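Lin2722 protein (Listeria innocua, PDB 3DS8) is of unknown function but has an alpha/beta hydrolase fold and may act as a hydrolase on an unidentified substrate. Local coordinates at residues L175-E180 / P229-K234; F202-A207 / T247-D252. One frame throughout, in Å; residues are numbered along the deposited sequence.

Contact 1: residues L175-E180 / P229-K234; sequences LAIAGE and PKSIEK
Leu-175 and Ile-177, two residues apart on one face of strand 173-180, pack against Ser-231 and Lys-234 at the start of helix 229-240. This is the helix-on-sheet layer of the alpha/beta hydrolase fold: the helix belongs to the crossover between strands 209-216 and 248-250, and its first turns run nearly antiparallel to 175-180, at 171°, with the two axes 10.2 Å apart at closest approach. Along the helix, Pro-229 and Lys-230 open the first turn, and their carbonyls receive the amides of Glu-233 and Lys-234. Ser-231 is the first residue to meet the strand, its CA lying 7.2 Å from the CA of Ile-177. The OG of Ser-231 comes within 3.7 Å of CG2 of Ile-177, a van der Waals contact. This buried hydroxyl is satisfied by the carbonyl oxygen of Leu-225 and NE2 of Gln-215, beside its contact with the methyl group. The other arm of Ile-177 is extended (chi2 173°) and carries CD1 toward the helix backbone, 4.0 Å from the carbonyl O of Ser-231. Ile-232, on the next step of the helix, turns from the strand toward helix 20-30, and Glu-233 lies near Tyr-30 of that helix. One turn after Lys-230, Lys-234 brings the strand and helix together again through its aliphatic part. A bend at chi2 (76°) directs the rest of its chain away from the strand, where the ammonium group makes a cation-pi contact with Trp-237. The root of the side chain stays behind as apolar packing: CB lies 4.4 Å from CD1 of Ile-177, while CD2 of Leu-175 rests 3.9 Å from CG of Lys-234.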
ATOM      1  N   LEU A 175      -1.762   6.620   3.175  1.00 12.43           N
ATOM      2  CA  LEU A 175      -2.523   7.282   2.129  1.00 12.99           C
ATOM      3  C   LEU A 175      -3.381   6.228   1.461  1.00 13.76           C
ATOM      4  O   LEU A 175      -2.867   5.199   0.951  1.00 13.83           O
ATOM      5  CB  LEU A 175      -1.596   7.918   1.066  1.00 13.39           C
ATOM      6  CG  LEU A 175      -2.265   8.405  -0.217  1.00 13.69           C
ATOM      7  CD1 LEU A 175      -3.269   9.506   0.092  1.00 14.15           C
ATOM      8  CD2 LEU A 175      -1.133   8.878  -1.234  1.00 12.41           C
ATOM      9  N   ALA A 176      -4.705   6.432   1.496  1.00 13.22           N
ATOM     10  CA  ALA A 176      -5.649   5.545   0.849  1.00 13.44           C
ATOM     11  C   ALA A 176      -6.222   6.244  -0.378  1.00 13.56           C
ATOM     12  O   ALA A 176      -6.909   7.284  -0.294  1.00 14.21           O
ATOM     13  CB  ALA A 176      -6.809   5.142   1.803  1.00 13.38           C
ATOM     14  N   ILE A 177      -5.900   5.677  -1.532  1.00 13.05           N
ATOM     15  CA  ILE A 177      -6.401   6.114  -2.809  1.00 13.70           C
ATOM     16  C   ILE A 177      -7.529   5.242  -3.284  1.00 12.97           C
ATOM     17  O   ILE A 177      -7.419   3.980  -3.270  1.00 12.75           O
ATOM     18  CB  ILE A 177      -5.255   6.123  -3.842  1.00 13.44           C
ATOM     19  CG1 ILE A 177      -4.258   7.250  -3.522  1.00 14.43           C
ATOM     20  CG2 ILE A 177      -5.813   6.246  -5.282  1.00 14.20           C
ATOM     21  CD1 ILE A 177      -2.998   7.221  -4.390  1.00 15.97           C
ATOM     22  N   ALA A 178      -8.654   5.861  -3.623  1.00 12.81           N
ATOM     23  CA  ALA A 178      -9.834   5.126  -4.023  1.00 14.46           C
ATOM     24  C   ALA A 178     -10.390   5.667  -5.320  1.00 14.45           C
ATOM     25  O   ALA A 178     -10.323   6.873  -5.577  1.00 16.40           O
ATOM     26  CB  ALA A 178     -10.917   5.195  -2.958  1.00 14.41           C
ATOM     27  N   GLY A 179     -10.924   4.773  -6.143  1.00 14.71           N
ATOM     28  CA  GLY A 179     -11.667   5.185  -7.351  1.00 14.97           C
ATOM     29  C   GLY A 179     -13.178   5.064  -7.206  1.00 15.91           C
ATOM     30  O   GLY A 179     -13.713   4.209  -6.474  1.00 14.69           O
ATOM     31  N   GLU A 180     -13.881   5.931  -7.919  1.00 16.60           N
ATOM     32  CA  GLU A 180     -15.304   5.918  -7.996  1.00 18.12           C
ATOM     33  C   GLU A 180     -15.622   6.204  -9.498  1.00 17.56           C
ATOM     34  O   GLU A 180     -15.206   7.250 -10.059  1.00 17.45           O
ATOM     35  CB  GLU A 180     -15.856   6.991  -7.052  1.00 18.19           C
ATOM     36  CG  GLU A 180     -17.274   7.094  -7.062  1.00 22.92           C
ATOM     37  CD  GLU A 180     -17.820   8.066  -6.025  1.00 21.89           C
ATOM     38  OE1 GLU A 180     -17.398   9.250  -5.982  1.00 27.85           O
ATOM     39  OE2 GLU A 180     -18.736   7.638  -5.315  1.00 28.97           O
ATOM     40  N   PRO A 229      -2.526   9.386 -13.805  1.00 15.82           N
ATOM     41  CA  PRO A 229      -1.707  10.509 -13.423  1.00 16.74           C
ATOM     42  C   PRO A 229      -1.946  10.970 -11.995  1.00 16.87           C
ATOM     43  O   PRO A 229      -0.989  11.292 -11.287  1.00 16.91           O
ATOM     44  CB  PRO A 229      -2.148  11.595 -14.408  1.00 17.60           C
ATOM     45  CG  PRO A 229      -2.471  10.849 -15.662  1.00 17.23           C
ATOM     46  CD  PRO A 229      -3.139   9.582 -15.127  1.00 16.81           C
ATOM     47  N   LYS A 230      -3.206  11.065 -11.580  1.00 17.15           N
ATOM     48  CA  LYS A 230      -3.460  11.537 -10.224  1.00 17.82           C
ATOM     49  C   LYS A 230      -2.882  10.598  -9.151  1.00 16.66           C
ATOM     50  O   LYS A 230      -2.421  11.074  -8.099  1.00 17.26           O
ATOM     51  CB  LYS A 230      -4.950  11.698  -9.972  1.00 18.82           C
ATOM     52  CG  LYS A 230      -5.288  12.145  -8.565  1.00 21.58           C
ATOM     53  CD  LYS A 230      -4.624  13.538  -8.188  1.00 25.20           C
ATOM     54  CE  LYS A 230      -5.228  14.130  -6.884  1.00 27.03           C
ATOM     55  NZ  LYS A 230      -4.599  15.480  -6.535  1.00 27.96           N
ATOM     56  N   SER A 231      -3.033   9.284  -9.343  1.00 16.15           N
ATOM     57  CA  SER A 231      -2.452   8.311  -8.427  1.00 15.44           C
ATOM     58  C   SER A 231      -0.957   8.502  -8.286  1.00 15.09           C
ATOM     59  O   SER A 231      -0.411   8.545  -7.183  1.00 14.13           O
ATOM     60  CB  SER A 231      -2.743   6.842  -8.822  1.00 15.24           C
ATOM     61  OG  SER A 231      -4.078   6.540  -8.492  1.00 14.24           O
ATOM     62  N   ILE A 232      -0.299   8.635  -9.411  1.00 14.07           N
ATOM     63  CA  ILE A 232       1.164   8.782  -9.389  1.00 14.62           C
ATOM     64  C   ILE A 232       1.595  10.120  -8.769  1.00 14.00           C
ATOM     65  O   ILE A 232       2.542  10.175  -7.931  1.00 13.31           O
ATOM     66  CB  ILE A 232       1.765   8.561 -10.787  1.00 14.89           C
ATOM     67  CG1 ILE A 232       1.498   7.097 -11.186  1.00 17.03           C
ATOM     68  CG2 ILE A 232       3.279   8.860 -10.736  1.00 15.49           C
ATOM     69  CD1 ILE A 232       1.765   6.775 -12.668  1.00 16.66           C
ATOM     70  N   GLU A 233       0.907  11.182  -9.118  1.00 15.04           N
ATOM     71  CA  GLU A 233       1.174  12.513  -8.528  1.00 15.87           C
ATOM     72  C   GLU A 233       0.962  12.491  -7.008  1.00 15.83           C
ATOM     73  O   GLU A 233       1.798  13.003  -6.251  1.00 14.28           O
ATOM     74  CB  GLU A 233       0.291  13.576  -9.165  1.00 16.59           C
ATOM     75  CG  GLU A 233       0.561  13.787 -10.628  1.00 19.44           C
ATOM     76  CD  GLU A 233      -0.692  14.248 -11.422  1.00 23.48           C
ATOM     77  OE1 GLU A 233      -1.613  14.871 -10.831  1.00 28.73           O
ATOM     78  OE2 GLU A 233      -0.732  13.983 -12.639  1.00 31.38           O
ATOM     79  N   LYS A 234      -0.141  11.886  -6.565  1.00 15.45           N
ATOM     80  CA  LYS A 234      -0.444  11.893  -5.123  1.00 15.83           C
ATOM     81  C   LYS A 234       0.575  11.038  -4.346  1.00 15.31           C
ATOM     82  O   LYS A 234       0.994  11.399  -3.243  1.00 14.73           O
ATOM     83  CB  LYS A 234      -1.884  11.466  -4.890  1.00 16.73           C
ATOM     84  CG  LYS A 234      -2.396  11.805  -3.497  1.00 19.63           C
ATOM     85  CD  LYS A 234      -2.720  13.255  -3.306  1.00 21.33           C
ATOM     86  CE  LYS A 234      -3.145  13.543  -1.859  1.00 23.25           C
ATOM     87  NZ  LYS A 234      -3.375  15.001  -1.571  1.00 24.90           N
TER

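Contact 2: residues F202-A207 / T247-D252; sequences FMPGSA and TVIQLD
The contact of Pro-204 with Ile-249 is a small apolar touch at the protein surface, supplemented by water, where the loop leading into strand 209-216 passes the short edge strand 248-250. One methyl group does most of the work. CD1 of Ile-249 approaches CB of Pro-204 to 3.6 Å, with CG1 of the isoleucine a little farther from the same carbon. With CG1 anti to the carbonyl carbon (chi1 -60°) and the chain extended beyond it, Ile-249 reaches over to the proline and brings its end near the amide of Gly-205. The proline is presented by a type II beta turn, Pro-204 and Gly-205 being its two central residues and the glycine taking the positive phi of that turn. Its closing bond runs from Ser-206 N to Met-203 O, an oxygen that also accepts the amide of Ala-207. The turn is held further by OG of Ser-206, which donates to the carbonyl O of Phe-202 at 2.9 Å. Just beyond 202-207, Lys-208 and Tyr-210 pair with Val-248 through backbone hydrogen bonds, so the contact lies where the two chains come together as sheet neighbours. Two waters bridge the gap. One donates to Ala-207 O at 2.9 Å and, weakly, to Val-248 O, while weakly accepting from Gly-205 N; the other links Ala-207 O, 3.0 Å away, to Thr-247 OG1, 2.8 Å away. With no direct hydrogen bond between the segments, their polar groups are linked through the two waters, and the direct contact is the apolar touch of Ile-249 on Pro-204.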
ATOM      1  N   PHE A 202      -9.798   2.456  11.296  1.00 14.80           N
ATOM      2  CA  PHE A 202      -8.751   1.917  12.148  1.00 16.39           C
ATOM      3  C   PHE A 202      -7.406   2.640  12.076  1.00 16.29           C
ATOM      4  O   PHE A 202      -6.617   2.546  13.029  1.00 16.89           O
ATOM      5  CB  PHE A 202      -8.607   0.378  11.942  1.00 15.41           C
ATOM      6  CG  PHE A 202      -8.126  -0.051  10.582  1.00 14.69           C
ATOM      7  CD1 PHE A 202      -6.780  -0.283  10.352  1.00 15.95           C
ATOM      8  CD2 PHE A 202      -9.016  -0.297   9.539  1.00 14.54           C
ATOM      9  CE1 PHE A 202      -6.333  -0.695   9.147  1.00 18.44           C
ATOM     10  CE2 PHE A 202      -8.556  -0.721   8.319  1.00 14.17           C
ATOM     11  CZ  PHE A 202      -7.221  -0.921   8.109  1.00 16.48           C
HETATM   12  N   MSE A 203      -7.154   3.411  11.012  1.00 16.05           N
HETATM   13  CA  MSE A 203      -5.880   4.110  10.951  1.00 16.67           C
HETATM   14  C   MSE A 203      -5.827   5.447  11.723  1.00 16.70           C
HETATM   15  O   MSE A 203      -4.828   5.718  12.417  1.00 16.66           O
HETATM   16  CB  MSE A 203      -5.425   4.265   9.514  1.00 17.39           C
HETATM   17  CG  MSE A 203      -5.105   2.950   8.882  1.00 18.06           C
HETATM   18 SE   MSE A 203      -3.562   2.101   9.813  1.00 31.99          SE
HETATM   19  CE  MSE A 203      -3.038   0.838   8.387  1.00 22.12           C
ATOM     20  N   PRO A 204      -6.866   6.288  11.619  1.00 17.45           N
ATOM     21  CA  PRO A 204      -6.814   7.536  12.405  1.00 18.73           C
ATOM     22  C   PRO A 204      -6.574   7.302  13.904  1.00 19.51           C
ATOM     23  O   PRO A 204      -7.228   6.477  14.486  1.00 20.71           O
ATOM     24  CB  PRO A 204      -8.204   8.144  12.194  1.00 18.84           C
ATOM     25  CG  PRO A 204      -8.661   7.569  10.858  1.00 18.25           C
ATOM     26  CD  PRO A 204      -8.065   6.217  10.758  1.00 16.89           C
ATOM     27  N   GLY A 205      -5.643   8.024  14.514  1.00 21.21           N
ATOM     28  CA  GLY A 205      -5.402   7.908  15.957  1.00 21.37           C
ATOM     29  C   GLY A 205      -4.497   6.727  16.319  1.00 22.45           C
ATOM     30  O   GLY A 205      -4.105   6.573  17.509  1.00 25.50           O
ATOM     31  N   SER A 206      -4.252   5.852  15.347  1.00 20.31           N
ATOM     32  CA  SER A 206      -3.268   4.765  15.468  1.00 19.31           C
ATOM     33  C   SER A 206      -2.000   5.199  14.709  1.00 18.05           C
ATOM     34  O   SER A 206      -0.899   5.233  15.233  1.00 17.78           O
ATOM     35  CB  SER A 206      -3.858   3.478  14.864  1.00 19.92           C
ATOM     36  OG  SER A 206      -5.155   3.202  15.412  1.00 21.64           O
ATOM     37  N   ALA A 207      -2.185   5.489  13.438  1.00 17.43           N
ATOM     38  CA  ALA A 207      -1.128   6.018  12.584  1.00 16.95           C
ATOM     39  C   ALA A 207      -0.908   7.486  12.883  1.00 17.01           C
ATOM     40  O   ALA A 207      -1.838   8.179  13.356  1.00 17.18           O
ATOM     41  CB  ALA A 207      -1.544   5.847  11.151  1.00 16.95           C
ATOM     42  N   THR A 247       0.061  14.762  14.281  1.00 17.77           N
ATOM     43  CA  THR A 247      -0.942  13.900  13.712  1.00 16.50           C
ATOM     44  C   THR A 247      -1.709  14.658  12.620  1.00 15.29           C
ATOM     45  O   THR A 247      -2.001  15.859  12.765  1.00 13.69           O
ATOM     46  CB  THR A 247      -1.902  13.432  14.816  1.00 16.62           C
ATOM     47  OG1 THR A 247      -1.184  12.578  15.715  1.00 17.75           O
ATOM     48  CG2 THR A 247      -3.068  12.706  14.251  1.00 18.43           C
ATOM     49  N   VAL A 248      -1.986  13.959  11.526  1.00 15.12           N
ATOM     50  CA  VAL A 248      -2.789  14.491  10.432  1.00 15.23           C
ATOM     51  C   VAL A 248      -3.852  13.454  10.080  1.00 15.16           C
ATOM     52  O   VAL A 248      -3.576  12.255   9.981  1.00 15.94           O
ATOM     53  CB  VAL A 248      -1.900  14.792   9.185  1.00 16.44           C
ATOM     54  CG1 VAL A 248      -2.764  15.089   7.912  1.00 18.10           C
ATOM     55  CG2 VAL A 248      -0.964  15.880   9.447  1.00 16.25           C
ATOM     56  N   ILE A 249      -5.089  13.897   9.931  1.00 14.31           N
ATOM     57  CA  ILE A 249      -6.133  13.048   9.415  1.00 14.21           C
ATOM     58  C   ILE A 249      -6.872  13.859   8.354  1.00 14.24           C
ATOM     59  O   ILE A 249      -7.320  14.983   8.627  1.00 14.70           O
ATOM     60  CB  ILE A 249      -7.157  12.617  10.519  1.00 14.58           C
ATOM     61  CG1 ILE A 249      -6.508  11.854  11.655  1.00 15.84           C
ATOM     62  CG2 ILE A 249      -8.350  11.768   9.923  1.00 14.50           C
ATOM     63  CD1 ILE A 249      -7.480  11.649  12.853  1.00 16.59           C
ATOM     64  N   GLN A 250      -7.009  13.319   7.150  1.00 13.95           N
ATOM     65  CA  GLN A 250      -7.742  14.032   6.122  1.00 14.84           C
ATOM     66  C   GLN A 250      -8.660  13.062   5.426  1.00 14.41           C
ATOM     67  O   GLN A 250      -8.204  12.045   4.868  1.00 14.05           O
ATOM     68  CB  GLN A 250      -6.777  14.688   5.143  1.00 15.33           C
ATOM     69  CG  GLN A 250      -7.395  15.708   4.218  1.00 17.91           C
ATOM     70  CD  GLN A 250      -6.314  16.480   3.461  1.00 22.29           C
ATOM     71  OE1 GLN A 250      -5.163  15.971   3.266  1.00 28.69           O
ATOM     72  NE2 GLN A 250      -6.648  17.703   3.056  1.00 31.46           N
ATOM     73  N   LEU A 251      -9.951  13.352   5.516  1.00 13.86           N
ATOM     74  CA  LEU A 251     -10.987  12.454   5.026  1.00 15.43           C
ATOM     75  C   LEU A 251     -11.633  13.125   3.831  1.00 17.50           C
ATOM     76  O   LEU A 251     -11.736  14.362   3.789  1.00 17.04           O
ATOM     77  CB  LEU A 251     -12.037  12.200   6.100  1.00 15.80           C
ATOM     78  CG  LEU A 251     -11.520  11.728   7.466  1.00 16.70           C
ATOM     79  CD1 LEU A 251     -12.665  11.548   8.478  1.00 18.67           C
ATOM     80  CD2 LEU A 251     -10.734  10.448   7.291  1.00 17.34           C
ATOM     81  N   ASP A 252     -12.041  12.298   2.862  1.00 18.62           N
ATOM     82  CA  ASP A 252     -12.775  12.717   1.685  1.00 21.69           C
ATOM     83  C   ASP A 252     -14.221  12.252   1.828  1.00 22.70           C
ATOM     84  O   ASP A 252     -14.441  11.041   1.867  1.00 22.31           O
ATOM     85  CB  ASP A 252     -12.126  12.012   0.488  1.00 22.02           C
ATOM     86  CG  ASP A 252     -12.002  12.878  -0.711  1.00 26.24           C
ATOM     87  OD1 ASP A 252     -12.883  13.771  -0.886  1.00 30.58           O
ATOM     88  OD2 ASP A 252     -11.035  12.616  -1.500  1.00 28.54           O
TER
HETATM   89  O   HOH W   1      -3.976   9.669  11.999  1.00 19.91           O
HETATM   90  O   HOH W   2      -1.349   9.755  15.871  1.00 32.36           O

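In the fold
Contacts 1 and 2 are centred 17 Å apart, with nearest atoms about 5 Å from each other and no direct touch, and each involves a strand of the single mixed sheet. The chain visits them in turn, 175-180, 202-207, 229-234 and 247-252. Contact 1 packs the last crossover helix on a buried strand, and contact 2 sits at the sheet edge, on the strand that follows that helix in the chain. The family and local geometry suggest a Ser-His-Asp triad of Ser-102, Asp-188 and His-222. The last two lie in loops after strands 173-180 and 209-216, and His-222 precedes the helix of contact 1.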